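Local coordinates for protein beta-glucanase (Podospora anserina, PDB 4LE4) that probably hydrolyses beta-glucans as a family GH131 glycoside hydrolase, and has been crystallised with cellotriose, at residues K94-F99 / G234-S239. Residues are numbered along the deposited sequence; the frame is centred on the assembly and turned at random.
Sequences KVYYHF and GSLTTS
Leu-236 lays its CB over the centre of the Tyr-96 ring, 3.7 Å from the ring centroid and 13° off the normal, a CH-pi contact that, with the leucine's approach to His-98, makes up the tight part of this joint. With CG anti to the backbone N (chi1 170°), Leu-236 swings CD1 along the strand to His-98, where it lies 3.3 Å from NE2. The leucine thus spans two side chains on one side of strand 94-102 and also touches Trp-179 of strand 175-182. The same imidazole nitrogen donates a fairly straight hydrogen bond to the backbone O of Thr-237 (NE2 to O 3.2 Å, 158° at the hydrogen), reaching the oxygen in its carbonyl plane. A ring stack on Tyr-230 also helps fix the imidazole. Toward Gly-234 and Ser-235 the contact loosens and becomes exposed: Lys-94 NZ comes no nearer than 3.8 Å to Ser-235 N. Bent at chi3, the lysine chain brings NZ to the hydroxyl at the tip of the Tyr-96 ring, where it donates a 2.6 Å hydrogen bond to OH. Were Tyr-96 replaced by an alanine, Leu-236 CB would probably lose the ring face it covers and Lys-94 NZ its hydroxyl partner. In this beta-sandwich of the concanavalin clan, the chain leaving strand 222-233 doubles back across one face of its sheet, packing on neighbouring strand 94-102 through alternate, same-facing side chains.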
loop_
_atom_site.group_PDB
_atom_site.type_symbol
_atom_site.label_atom_id
_atom_site.label_comp_id
_atom_site.label_asym_id
_atom_site.label_seq_id
_atom_site.Cartn_x
_atom_site.Cartn_y
_atom_site.Cartn_z
ATOM N N LYS A 94 -5.087 -14.289 -12.919
ATOM C CA LYS A 94 -5.883 -13.598 -11.917
ATOM C C LYS A 94 -5.164 -13.704 -10.594
ATOM O O LYS A 94 -4.876 -14.802 -10.096
ATOM C CB LYS A 94 -7.293 -14.203 -11.819
ATOM C CG LYS A 94 -8.326 -13.272 -11.151
ATOM C CD LYS A 94 -9.491 -14.084 -10.570
ATOM C CE LYS A 94 -8.932 -15.109 -9.563
ATOM N NZ LYS A 94 -9.922 -16.013 -8.899
ATOM N N VAL A 95 -4.888 -12.540 -10.014
ATOM C CA VAL A 95 -4.139 -12.442 -8.762
ATOM C C VAL A 95 -4.820 -11.419 -7.859
ATOM O O VAL A 95 -5.375 -10.445 -8.359
ATOM C CB VAL A 95 -2.710 -11.930 -9.051
ATOM C CG1 VAL A 95 -1.876 -11.968 -7.791
ATOM C CG2 VAL A 95 -2.076 -12.764 -10.161
ATOM N N TYR A 96 -4.796 -11.643 -6.544
ATOM C CA TYR A 96 -5.401 -10.698 -5.602
ATOM C C TYR A 96 -4.300 -10.036 -4.791
ATOM O O TYR A 96 -3.490 -10.725 -4.166
ATOM C CB TYR A 96 -6.331 -11.420 -4.639
ATOM C CG TYR A 96 -7.472 -12.114 -5.334
ATOM C CD1 TYR A 96 -8.643 -11.422 -5.658
ATOM C CD2 TYR A 96 -7.383 -13.455 -5.657
ATOM C CE1 TYR A 96 -9.710 -12.078 -6.291
ATOM C CE2 TYR A 96 -8.426 -14.110 -6.292
ATOM C CZ TYR A 96 -9.579 -13.422 -6.602
ATOM O OH TYR A 96 -10.596 -14.099 -7.241
ATOM N N TYR A 97 -4.282 -8.705 -4.784
ATOM C CA TYR A 97 -3.252 -7.960 -4.060
ATOM C C TYR A 97 -3.866 -7.365 -2.801
ATOM O O TYR A 97 -4.697 -6.470 -2.880
ATOM C CB TYR A 97 -2.714 -6.830 -4.926
ATOM C CG TYR A 97 -1.683 -7.254 -5.920
ATOM C CD1 TYR A 97 -2.010 -8.137 -6.948
ATOM C CD2 TYR A 97 -0.382 -6.754 -5.854
ATOM C CE1 TYR A 97 -1.047 -8.502 -7.892
ATOM C CE2 TYR A 97 0.582 -7.114 -6.787
ATOM C CZ TYR A 97 0.239 -7.987 -7.807
ATOM O OH TYR A 97 1.186 -8.297 -8.772
ATOM N N HIS A 98 -3.449 -7.860 -1.646
ATOM C CA HIS A 98 -3.995 -7.409 -0.368
ATOM C C HIS A 98 -3.140 -6.401 0.397
ATOM O O HIS A 98 -1.915 -6.391 0.308
ATOM C CB HIS A 98 -4.125 -8.579 0.621
ATOM C CG HIS A 98 -5.203 -9.570 0.323
ATOM N ND1 HIS A 98 -5.020 -10.651 -0.519
ATOM C CD2 HIS A 98 -6.453 -9.695 0.830
ATOM C CE1 HIS A 98 -6.115 -11.393 -0.522
ATOM N NE2 HIS A 98 -6.996 -10.836 0.292
ATOM N N PHE A 99 -3.814 -5.573 1.184
ATOM C CA PHE A 99 -3.146 -4.640 2.101
ATOM C C PHE A 99 -4.168 -3.938 2.963
ATOM O O PHE A 99 -5.320 -3.797 2.575
ATOM C CB PHE A 99 -2.227 -3.616 1.414
ATOM C CG PHE A 99 -2.942 -2.645 0.485
ATOM C CD1 PHE A 99 -3.278 -3.040 -0.794
ATOM C CD2 PHE A 99 -3.273 -1.337 0.907
ATOM C CE1 PHE A 99 -3.939 -2.175 -1.669
ATOM C CE2 PHE A 99 -3.950 -0.442 0.013
ATOM C CZ PHE A 99 -4.274 -0.876 -1.267
ATOM N N GLY A 234 -5.884 -17.902 -7.171
ATOM C CA GLY A 234 -6.919 -18.909 -7.081
ATOM C C GLY A 234 -7.737 -18.824 -5.810
ATOM O O GLY A 234 -7.432 -19.503 -4.831
ATOM N N SER A 235 -8.763 -17.989 -5.809
ATOM C CA SER A 235 -9.647 -17.832 -4.653
ATOM C C SER A 235 -9.207 -16.721 -3.691
ATOM O O SER A 235 -8.086 -16.694 -3.190
ATOM C CB SER A 235 -9.784 -19.158 -3.900
ATOM O OG SER A 235 -10.876 -19.130 -3.004
ATOM N N LEU A 236 -10.119 -15.797 -3.450
ATOM C CA LEU A 236 -9.853 -14.671 -2.575
ATOM C C LEU A 236 -10.197 -14.956 -1.122
ATOM O O LEU A 236 -11.266 -15.482 -0.804
ATOM C CB LEU A 236 -10.673 -13.478 -3.033
ATOM C CG LEU A 236 -10.687 -12.298 -2.063
ATOM C CD1 LEU A 236 -9.276 -11.719 -1.905
ATOM C CD2 LEU A 236 -11.647 -11.274 -2.603
ATOM N N THR A 237 -9.286 -14.593 -0.236
ATOM C CA THR A 237 -9.526 -14.749 1.193
ATOM C C THR A 237 -10.184 -13.435 1.591
ATOM O O THR A 237 -9.540 -12.395 1.520
ATOM C CB THR A 237 -8.202 -14.887 1.939
ATOM O OG1 THR A 237 -7.586 -16.125 1.563
ATOM C CG2 THR A 237 -8.418 -14.854 3.418
ATOM N N THR A 238 -11.446 -13.464 2.009
ATOM C CA THR A 238 -12.124 -12.226 2.381
ATOM C C THR A 238 -11.930 -11.872 3.850
ATOM O O THR A 238 -12.182 -10.749 4.256
ATOM C CB THR A 238 -13.631 -12.283 2.084
ATOM O OG1 THR A 238 -14.208 -13.372 2.801
ATOM C CG2 THR A 238 -13.885 -12.444 0.568
ATOM N N SER A 239 -11.489 -12.840 4.642
ATOM C CA SER A 239 -11.235 -12.613 6.055
ATOM C C SER A 239 -10.060 -11.650 6.239
ATOM O O SER A 239 -8.987 -11.851 5.667
ATOM C CB SER A 239 -10.870 -13.922 6.746
ATOM O OG SER A 239 -10.359 -13.629 8.036
#